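Hypothetical protein PSPTO_2114 (Pseudomonas syringae pv. tomato, PDB 2ODA) is of unknown function but belongs to the HAD phosphatase family, in a Pseudomonas-specific subfamily that probably carries out a novel biochemical function. Local coordinates at residues A24-A35 / L61-P72; G15-Q23 / C134-W145. All blocks are in the same frame, centred on the assembly; numbering follows the deposited sequence.

Segment 15-23 of interaction 2 leads directly into segment 24-35 of interaction 1, both beyond strand 9-12 of the parallel sheet, and the contact centres lie about 13 Å apart. Asp19 is the joint: its OD2 takes a probable hydrogen bond from Ala24 N (2.8 Å) and another bond from Ser14 OG, while its CB packs 3.3 Å from His34 O. Just before it in the chain, Val18 CG1 meets Pro72 CG at 3.4 Å. Interaction 1 thus ties the loop to helix 63-69, interaction 2 its root to the chain beyond strand 127-131. In HAD enzymes the chain after the first strand flanks the active site, so segment 15-23 probably lies near it.

Interaction 1: A24-A35 / L61-P72; sequences AATSDTPDDEHA and LPEALSTPLAAP
Leu65 pushes its two methyls into the bend that the loop makes between Ala24 and Pro30. Leu65 CD1 reaches both Ala24 O and Ser27 O, each at 3.5 Å, and Leu65 CD2 sits 3.3 Å from Pro30 N. Leu65 CG stands anti to the carbonyl carbon (chi1 -59°), and from there the fork opens onto the loop backbone. Pro30 crosses the leucine side chain at about a right angle and extends over the helix: its CG lies 3.6 Å from Ala64 O, and its CB is 3.9 Å from Pro68 CG. Pro68 sits at the kink of helix 63-69, its nitrogen having no proton to give.

One turn on, Leu69 reaches both ends of segment 24-35. Leu69 CD1 meets Ala24 CB at 3.9 Å, while Leu69 CD2 lies 3.5 Å from His34 O. Ala35 closes this end, its CB set against Pro68 O and its carbonyl O 3.5 Å from Pro72 CG. An Asx turn, in which Asp31 OD2 accepts from Glu33 N, brings the chain round to this point, and Asp31 CB covers one face of the His34 ring. Leu69 also packs against Leu13 and Ser14 of helix 13-17, so the same leucine joins the loop to the turn that follows strand 9-12.

Methyls and proline rings do most of the touching, often against backbone carbonyls, and the two segments share not one hydrogen bond. The fit therefore depends on shape and burial of apolar surface, with no directional bond to fix the register.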
loop_
_atom_site.group_PDB
_atom_site.type_symbol
_atom_site.label_atom_id
_atom_site.label_comp_id
_atom_site.label_asym_id
_atom_site.label_seq_id
_atom_site.Cartn_x
_atom_site.Cartn_y
_atom_site.Cartn_z
ATOM N N ALA B 24 -0.135 -2.996 -29.022
ATOM C CA ALA B 24 0.857 -1.895 -28.963
ATOM C C ALA B 24 2.281 -2.421 -28.715
ATOM O O ALA B 24 3.274 -1.776 -29.093
ATOM C CB ALA B 24 0.478 -0.869 -27.899
ATOM N N ALA B 25 2.384 -3.576 -28.066
ATOM C CA ALA B 25 3.680 -4.227 -27.860
ATOM C C ALA B 25 4.336 -4.736 -29.150
ATOM O O ALA B 25 5.484 -5.214 -29.104
ATOM C CB ALA B 25 3.544 -5.384 -26.845
ATOM N N THR B 26 3.625 -4.681 -30.282
ATOM C CA THR B 26 4.130 -5.292 -31.524
ATOM C C THR B 26 4.769 -4.259 -32.449
ATOM O O THR B 26 5.252 -4.614 -33.530
ATOM C CB THR B 26 3.016 -5.995 -32.377
ATOM O OG1 THR B 26 2.054 -5.010 -32.807
ATOM C CG2 THR B 26 2.307 -7.135 -31.608
ATOM N N SER B 27 4.727 -2.983 -32.064
ATOM C CA SER B 27 5.269 -1.931 -32.911
ATOM C C SER B 27 5.760 -0.761 -32.075
ATOM O O SER B 27 5.155 -0.437 -31.069
ATOM C CB SER B 27 4.178 -1.438 -33.856
ATOM O OG SER B 27 4.696 -0.428 -34.696
ATOM N N ASP B 28 6.864 -0.137 -32.490
ATOM C CA ASP B 28 7.367 1.037 -31.775
ATOM C C ASP B 28 6.598 2.317 -32.102
ATOM O O ASP B 28 6.729 3.328 -31.412
ATOM C CB ASP B 28 8.835 1.232 -32.065
ATOM C CG ASP B 28 9.698 0.170 -31.427
ATOM O OD1 ASP B 28 9.397 -0.304 -30.293
ATOM O OD2 ASP B 28 10.700 -0.165 -32.070
ATOM N N THR B 29 5.787 2.284 -33.147
ATOM C CA THR B 29 5.062 3.500 -33.509
ATOM C C THR B 29 3.587 3.334 -33.195
ATOM O O THR B 29 3.034 2.237 -33.356
ATOM C CB THR B 29 5.240 3.878 -34.974
ATOM O OG1 THR B 29 4.755 2.816 -35.776
ATOM C CG2 THR B 29 6.715 4.100 -35.307
ATOM N N PRO B 30 2.947 4.423 -32.747
ATOM C CA PRO B 30 1.531 4.316 -32.330
ATOM C C PRO B 30 0.571 4.009 -33.484
ATOM O O PRO B 30 0.735 4.528 -34.596
ATOM C CB PRO B 30 1.246 5.665 -31.690
ATOM C CG PRO B 30 2.247 6.610 -32.274
ATOM C CD PRO B 30 3.490 5.786 -32.547
ATOM N N ASP B 31 -0.379 3.117 -33.219
ATOM C CA ASP B 31 -1.343 2.659 -34.201
ATOM C C ASP B 31 -2.750 3.040 -33.751
ATOM O O ASP B 31 -3.223 2.577 -32.713
ATOM C CB ASP B 31 -1.267 1.138 -34.320
ATOM C CG ASP B 31 -1.964 0.604 -35.556
ATOM O OD1 ASP B 31 -1.372 -0.296 -36.218
ATOM O OD2 ASP B 31 -3.100 1.063 -35.867
ATOM N N ASP B 32 -3.440 3.866 -34.545
ATOM C CA ASP B 32 -4.783 4.337 -34.170
ATOM C C ASP B 32 -5.777 3.186 -33.927
ATOM O O ASP B 32 -6.733 3.357 -33.178
ATOM C CB ASP B 32 -5.347 5.294 -35.246
ATOM C CG ASP B 32 -4.601 6.641 -35.300
ATOM O OD1 ASP B 32 -3.853 6.984 -34.349
ATOM O OD2 ASP B 32 -4.774 7.360 -36.306
ATOM N N GLU B 33 -5.557 2.032 -34.560
ATOM C CA GLU B 33 -6.461 0.895 -34.366
ATOM C C GLU B 33 -6.409 0.374 -32.926
ATOM O O GLU B 33 -7.394 -0.124 -32.416
ATOM C CB GLU B 33 -6.153 -0.258 -35.331
ATOM C CG GLU B 33 -6.739 -0.077 -36.727
ATOM C CD GLU B 33 -6.394 -1.230 -37.668
ATOM O OE1 GLU B 33 -5.770 -2.233 -37.222
ATOM O OE2 GLU B 33 -6.766 -1.118 -38.850
ATOM N N HIS B 34 -5.250 0.507 -32.282
ATOM C CA HIS B 34 -5.045 -0.015 -30.936
ATOM C C HIS B 34 -5.811 0.805 -29.873
ATOM O O HIS B 34 -6.060 0.338 -28.753
ATOM C CB HIS B 34 -3.552 0.027 -30.597
ATOM C CG HIS B 34 -2.683 -0.809 -31.490
ATOM N ND1 HIS B 34 -1.305 -0.781 -31.400
ATOM C CD2 HIS B 34 -2.979 -1.699 -32.469
ATOM C CE1 HIS B 34 -0.793 -1.627 -32.278
ATOM N NE2 HIS B 34 -1.787 -2.199 -32.934
ATOM N N ALA B 35 -6.167 2.036 -30.207
ATOM C CA ALA B 35 -6.891 2.876 -29.260
ATOM C C ALA B 35 -8.390 2.503 -29.119
ATOM O O ALA B 35 -9.096 3.078 -28.279
ATOM C CB ALA B 35 -6.696 4.367 -29.591
ATOM N N LEU B 61 4.236 0.855 -21.203
ATOM C CA LEU B 61 4.644 1.185 -22.572
ATOM C C LEU B 61 5.321 2.543 -22.604
ATOM O O LEU B 61 5.024 3.390 -21.757
ATOM C CB LEU B 61 3.442 1.190 -23.530
ATOM C CG LEU B 61 2.753 -0.143 -23.826
ATOM C CD1 LEU B 61 1.336 0.119 -24.299
ATOM C CD2 LEU B 61 3.501 -0.950 -24.854
ATOM N N PRO B 62 6.223 2.762 -23.584
ATOM C CA PRO B 62 6.777 4.097 -23.777
ATOM C C PRO B 62 5.685 5.127 -23.935
ATOM O O PRO B 62 4.611 4.805 -24.451
ATOM C CB PRO B 62 7.526 3.971 -25.112
ATOM C CG PRO B 62 7.873 2.548 -25.245
ATOM C CD PRO B 62 6.777 1.780 -24.548
ATOM N N GLU B 63 5.969 6.365 -23.533
ATOM C CA GLU B 63 5.018 7.487 -23.621
ATOM C C GLU B 63 4.479 7.682 -25.052
ATOM O O GLU B 63 3.298 8.005 -25.242
ATOM C CB GLU B 63 5.705 8.767 -23.126
ATOM C CG GLU B 63 4.826 10.016 -23.015
ATOM C CD GLU B 63 4.560 10.703 -24.348
ATOM O OE1 GLU B 63 5.428 10.649 -25.237
ATOM O OE2 GLU B 63 3.484 11.321 -24.497
ATOM N N ALA B 64 5.342 7.473 -26.051
ATOM C CA ALA B 64 4.954 7.604 -27.463
ATOM C C ALA B 64 3.768 6.732 -27.832
ATOM O O ALA B 64 3.022 7.043 -28.779
ATOM C CB ALA B 64 6.139 7.277 -28.379
ATOM N N LEU B 65 3.614 5.638 -27.090
ATOM C CA LEU B 65 2.532 4.687 -27.294
ATOM C C LEU B 65 1.349 4.851 -26.331
ATOM O O LEU B 65 0.201 4.845 -26.770
ATOM C CB LEU B 65 3.045 3.240 -27.258
ATOM C CG LEU B 65 4.108 2.874 -28.289
ATOM C CD1 LEU B 65 4.443 1.392 -28.154
ATOM C CD2 LEU B 65 3.672 3.287 -29.710
ATOM N N SER B 66 1.606 5.022 -25.037
ATOM C CA SER B 66 0.477 5.093 -24.098
ATOM C C SER B 66 -0.277 6.430 -24.178
ATOM O O SER B 66 -1.479 6.481 -23.884
ATOM C CB SER B 66 0.927 4.815 -22.663
ATOM O OG SER B 66 1.917 5.738 -22.271
ATOM N N THR B 67 0.404 7.518 -24.555
ATOM C CA THR B 67 -0.310 8.797 -24.662
ATOM C C THR B 67 -1.450 8.726 -25.692
ATOM O O THR B 67 -2.593 9.049 -25.351
ATOM C CB THR B 67 0.663 10.018 -24.851
ATOM O OG1 THR B 67 1.401 10.199 -23.634
ATOM C CG2 THR B 67 -0.097 11.310 -25.159
ATOM N N PRO B 68 -1.153 8.300 -26.945
ATOM C CA PRO B 68 -2.227 8.102 -27.933
ATOM C C PRO B 68 -3.242 7.036 -27.485
ATOM O O PRO B 68 -4.460 7.206 -27.705
ATOM C CB PRO B 68 -1.470 7.645 -29.199
ATOM C CG PRO B 68 -0.086 8.148 -29.017
ATOM C CD PRO B 68 0.172 8.040 -27.534
ATOM N N LEU B 69 -2.766 5.947 -26.874
ATOM C CA LEU B 69 -3.685 4.914 -26.349
ATOM C C LEU B 69 -4.716 5.435 -25.345
ATOM O O LEU B 69 -5.834 4.907 -25.280
ATOM C CB LEU B 69 -2.917 3.749 -25.680
ATOM C CG LEU B 69 -2.276 2.718 -26.595
ATOM C CD1 LEU B 69 -1.682 1.594 -25.746
ATOM C CD2 LEU B 69 -3.341 2.170 -27.572
ATOM N N ALA B 70 -4.339 6.444 -24.548
ATOM C CA ALA B 70 -5.229 6.961 -23.509
ATOM C C ALA B 70 -6.293 7.948 -24.042
ATOM O O ALA B 70 -7.169 8.393 -23.285
ATOM C CB ALA B 70 -4.427 7.573 -22.330
ATOM N N ALA B 71 -6.233 8.255 -25.341
ATOM C CA ALA B 71 -7.203 9.173 -25.970
ATOM C C ALA B 71 -8.677 8.950 -25.571
ATOM O O ALA B 71 -9.343 9.924 -25.186
ATOM C CB ALA B 71 -7.028 9.221 -27.496
ATOM N N PRO B 72 -9.199 7.697 -25.651
ATOM C CA PRO B 72 -10.606 7.533 -25.289
ATOM C C PRO B 72 -10.981 7.642 -23.796
ATOM O O PRO B 72 -12.168 7.606 -23.486
ATOM C CB PRO B 72 -10.938 6.129 -25.820
ATOM C CG PRO B 72 -9.645 5.396 -25.691
ATOM C CD PRO B 72 -8.633 6.422 -26.144
#

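Interaction 2: G15-Q23 / C134-W145; sequences GCLVDFGAQ and CGPLCGLSPSQW
Phe20 lays one face of its ring on Cys134 and drives its edge into Trp145 just after the short, pi-widened turn at 15-17, which fits the squiggle that follows the first strand of a HAD-type Rossmann fold. A type II turn from Asp19 to Ala22 carries the ring. With CG anti to the backbone N (chi1 -174°), the phenyl swings across to the other segment, where packing is tight. Cys134 CA lies over one face, 3.9 Å from the ring centroid, and Cys134 CB comes to 3.3 Å from Phe20 CD1. The far end of the phenyl runs edge-on into the face of the indole: the Phe20 ring and the five-membered ring of Trp145 have centroids 4.8 Å apart and planes at 62°, a T-shaped pair with CZ nearest the indole. Near the phenyl plane, Leu140 O approaches Phe20 CD2 to 3.1 Å.

The turn's backbone is gripped as well. Gly21 N gives the single direct hydrogen bond between the segments, to Cys134 O (2.8 Å), arriving from above the carbonyl plane. Having no side chain, Gly21 also lets Leu140 O come within 3.3 Å of its CA, a CA-H...O contact.

Towards solvent the contact slackens. Ala22 and Pro136 barely meet through their CB atoms, and Gln23 spans the margin with a bent chain whose carboxamide lies loosely beside Ser141 CB. The amide is steadied from its own segment, by a nearly straight bond (172°) from Gln23 NE2 to Gly21 O at 2.9 Å. A water links the two segments here: it accepts weakly from Gln23 NE2 and donates to Gly139 O at 3.0 Å.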
loop_
_atom_site.group_PDB
_atom_site.type_symbol
_atom_site.label_atom_id
_atom_site.label_comp_id
_atom_site.label_asym_id
_atom_site.label_seq_id
_atom_site.Cartn_x
_atom_site.Cartn_y
_atom_site.Cartn_z
ATOM N N GLY B 15 -4.437 -3.727 -23.490
ATOM C CA GLY B 15 -4.931 -5.084 -23.195
ATOM C C GLY B 15 -5.921 -5.099 -22.045
ATOM O O GLY B 15 -6.091 -6.118 -21.332
ATOM N N CYS B 16 -6.576 -3.961 -21.837
ATOM C CA CYS B 16 -7.513 -3.866 -20.735
ATOM C C CYS B 16 -8.606 -2.832 -21.047
ATOM O O CYS B 16 -9.710 -3.225 -21.411
ATOM C CB CYS B 16 -6.750 -3.600 -19.428
ATOM S SG CYS B 16 -7.755 -3.315 -17.977
ATOM N N LEU B 17 -8.303 -1.534 -20.927
ATOM C CA LEU B 17 -9.235 -0.484 -21.357
ATOM C C LEU B 17 -9.313 -0.406 -22.888
ATOM O O LEU B 17 -10.383 -0.272 -23.461
ATOM C CB LEU B 17 -8.797 0.875 -20.792
ATOM C CG LEU B 17 -8.922 1.023 -19.262
ATOM C CD1 LEU B 17 -8.166 2.277 -18.804
ATOM C CD2 LEU B 17 -10.408 1.085 -18.897
ATOM N N VAL B 18 -8.153 -0.483 -23.532
ATOM C CA VAL B 18 -8.057 -0.302 -24.968
ATOM C C VAL B 18 -7.125 -1.401 -25.476
ATOM O O VAL B 18 -6.616 -2.195 -24.681
ATOM C CB VAL B 18 -7.460 1.104 -25.337
ATOM C CG1 VAL B 18 -8.401 2.269 -24.943
ATOM C CG2 VAL B 18 -6.090 1.306 -24.691
ATOM N N ASP B 19 -6.873 -1.427 -26.782
ATOM C CA ASP B 19 -5.819 -2.285 -27.346
ATOM C C ASP B 19 -6.019 -3.784 -27.059
ATOM O O ASP B 19 -5.148 -4.463 -26.479
ATOM C CB ASP B 19 -4.411 -1.793 -26.922
ATOM C CG ASP B 19 -3.297 -2.530 -27.661
ATOM O OD1 ASP B 19 -3.566 -3.064 -28.754
ATOM O OD2 ASP B 19 -2.178 -2.577 -27.145
ATOM N N PHE B 20 -7.181 -4.293 -27.444
ATOM C CA PHE B 20 -7.498 -5.718 -27.255
ATOM C C PHE B 20 -6.354 -6.570 -27.816
ATOM O O PHE B 20 -5.939 -6.374 -28.973
ATOM C CB PHE B 20 -8.800 -6.023 -28.000
ATOM C CG PHE B 20 -9.332 -7.414 -27.797
ATOM C CD1 PHE B 20 -10.345 -7.652 -26.866
ATOM C CD2 PHE B 20 -8.851 -8.473 -28.551
ATOM C CE1 PHE B 20 -10.887 -8.937 -26.696
ATOM C CE2 PHE B 20 -9.361 -9.797 -28.360
ATOM C CZ PHE B 20 -10.387 -10.012 -27.421
ATOM N N GLY B 21 -5.855 -7.505 -27.003
ATOM C CA GLY B 21 -4.726 -8.339 -27.408
ATOM C C GLY B 21 -3.342 -7.730 -27.268
ATOM O O GLY B 21 -2.372 -8.312 -27.767
ATOM N N ALA B 22 -3.249 -6.588 -26.574
ATOM C CA ALA B 22 -1.969 -5.900 -26.252
ATOM C C ALA B 22 -1.089 -5.725 -27.488
ATOM O O ALA B 22 0.112 -6.040 -27.477
ATOM C CB ALA B 22 -1.181 -6.667 -25.135
ATOM N N GLN B 23 -1.701 -5.227 -28.557
ATOM C CA GLN B 23 -0.995 -5.119 -29.849
ATOM C C GLN B 23 -0.001 -3.983 -29.912
ATOM O O GLN B 23 0.906 -3.996 -30.768
ATOM C CB GLN B 23 -2.020 -5.052 -30.986
ATOM C CG GLN B 23 -2.868 -6.323 -31.027
ATOM C CD GLN B 23 -2.042 -7.501 -31.515
ATOM O OE1 GLN B 23 -1.729 -7.582 -32.699
ATOM N NE2 GLN B 23 -1.642 -8.391 -30.592
ATOM N N CYS B 134 -8.895 -10.145 -23.343
ATOM C CA CYS B 134 -8.249 -9.041 -24.063
ATOM C C CYS B 134 -6.773 -8.831 -23.719
ATOM O O CYS B 134 -6.131 -7.937 -24.281
ATOM C CB CYS B 134 -9.028 -7.728 -23.833
ATOM S SG CYS B 134 -9.133 -7.297 -22.116
ATOM N N GLY B 135 -6.225 -9.671 -22.846
ATOM C CA GLY B 135 -4.875 -9.447 -22.312
ATOM C C GLY B 135 -3.796 -10.221 -23.046
ATOM O O GLY B 135 -4.103 -10.970 -23.977
ATOM N N PRO B 136 -2.524 -10.094 -22.600
ATOM C CA PRO B 136 -1.398 -10.736 -23.302
ATOM C C PRO B 136 -1.388 -12.274 -23.306
ATOM O O PRO B 136 -0.768 -12.878 -24.187
ATOM C CB PRO B 136 -0.147 -10.165 -22.577
ATOM C CG PRO B 136 -0.631 -9.844 -21.202
ATOM C CD PRO B 136 -2.075 -9.349 -21.409
ATOM N N LEU B 137 -2.063 -12.917 -22.351
ATOM C CA LEU B 137 -2.135 -14.385 -22.326
ATOM C C LEU B 137 -2.968 -14.907 -23.490
ATOM O O LEU B 137 -2.787 -16.044 -23.942
ATOM C CB LEU B 137 -2.734 -14.893 -21.026
ATOM C CG LEU B 137 -1.860 -14.698 -19.795
ATOM C CD1 LEU B 137 -2.682 -14.939 -18.531
ATOM C CD2 LEU B 137 -0.670 -15.642 -19.856
ATOM N N CYS B 138 -3.885 -14.076 -23.962
ATOM C CA CYS B 138 -4.573 -14.341 -25.224
ATOM C C CYS B 138 -3.780 -13.730 -26.399
ATOM O O CYS B 138 -3.469 -14.422 -27.361
ATOM C CB CYS B 138 -6.015 -13.811 -25.157
ATOM S SG CYS B 138 -6.970 -14.529 -23.767
ATOM N N GLY B 139 -3.471 -12.441 -26.318
ATOM C CA GLY B 139 -2.549 -11.803 -27.246
ATOM C C GLY B 139 -3.018 -11.786 -28.696
ATOM O O GLY B 139 -2.198 -11.778 -29.612
ATOM N N LEU B 140 -4.332 -11.798 -28.920
ATOM C CA LEU B 140 -4.831 -11.759 -30.285
ATOM C C LEU B 140 -5.573 -10.453 -30.562
ATOM O O LEU B 140 -6.363 -9.975 -29.722
ATOM C CB LEU B 140 -5.727 -12.965 -30.575
ATOM C CG LEU B 140 -5.111 -14.369 -30.487
ATOM C CD1 LEU B 140 -6.194 -15.385 -30.832
ATOM C CD2 LEU B 140 -3.965 -14.477 -31.455
ATOM N N SER B 141 -5.323 -9.882 -31.739
ATOM C CA SER B 141 -6.033 -8.683 -32.161
ATOM C C SER B 141 -7.529 -8.982 -32.259
ATOM O O SER B 141 -7.914 -10.168 -32.342
ATOM C CB SER B 141 -5.484 -8.214 -33.529
ATOM O OG SER B 141 -5.903 -9.124 -34.549
ATOM N N PRO B 142 -8.370 -7.928 -32.276
ATOM C CA PRO B 142 -9.796 -8.155 -32.519
ATOM C C PRO B 142 -10.066 -9.032 -33.748
ATOM O O PRO B 142 -10.857 -9.968 -33.654
ATOM C CB PRO B 142 -10.353 -6.739 -32.714
ATOM C CG PRO B 142 -9.430 -5.881 -31.848
ATOM C CD PRO B 142 -8.075 -6.488 -32.050
ATOM N N SER B 143 -9.379 -8.770 -34.864
ATOM C CA SER B 143 -9.608 -9.572 -36.072
ATOM C C SER B 143 -9.202 -11.046 -35.875
ATOM O O SER B 143 -9.929 -11.962 -36.300
ATOM C CB SER B 143 -8.926 -8.951 -37.302
ATOM O OG SER B 143 -7.507 -8.941 -37.174
ATOM N N GLN B 144 -8.074 -11.270 -35.199
ATOM C CA GLN B 144 -7.595 -12.629 -34.931
ATOM C C GLN B 144 -8.523 -13.371 -33.957
ATOM O O GLN B 144 -8.843 -14.561 -34.161
ATOM C CB GLN B 144 -6.172 -12.603 -34.367
ATOM C CG GLN B 144 -5.118 -12.147 -35.379
ATOM C CD GLN B 144 -3.758 -11.982 -34.747
ATOM O OE1 GLN B 144 -3.635 -11.479 -33.620
ATOM N NE2 GLN B 144 -2.714 -12.411 -35.467
ATOM N N TRP B 145 -8.931 -12.668 -32.899
ATOM C CA TRP B 145 -9.878 -13.196 -31.920
ATOM C C TRP B 145 -11.198 -13.566 -32.587
ATOM O O TRP B 145 -11.768 -14.626 -32.312
ATOM C CB TRP B 145 -10.105 -12.175 -30.803
ATOM C CG TRP B 145 -10.946 -12.674 -29.628
ATOM C CD1 TRP B 145 -12.237 -12.317 -29.330
ATOM C CD2 TRP B 145 -10.519 -13.560 -28.577
ATOM N NE1 TRP B 145 -12.645 -12.951 -28.169
ATOM C CE2 TRP B 145 -11.606 -13.705 -27.684
ATOM C CE3 TRP B 145 -9.311 -14.253 -28.310
ATOM C CZ2 TRP B 145 -11.538 -14.528 -26.542
ATOM C CZ3 TRP B 145 -9.245 -15.065 -27.185
ATOM C CH2 TRP B 145 -10.355 -15.200 -26.317
HETATM O O HOH W 1 0.424 -10.472 -29.180
#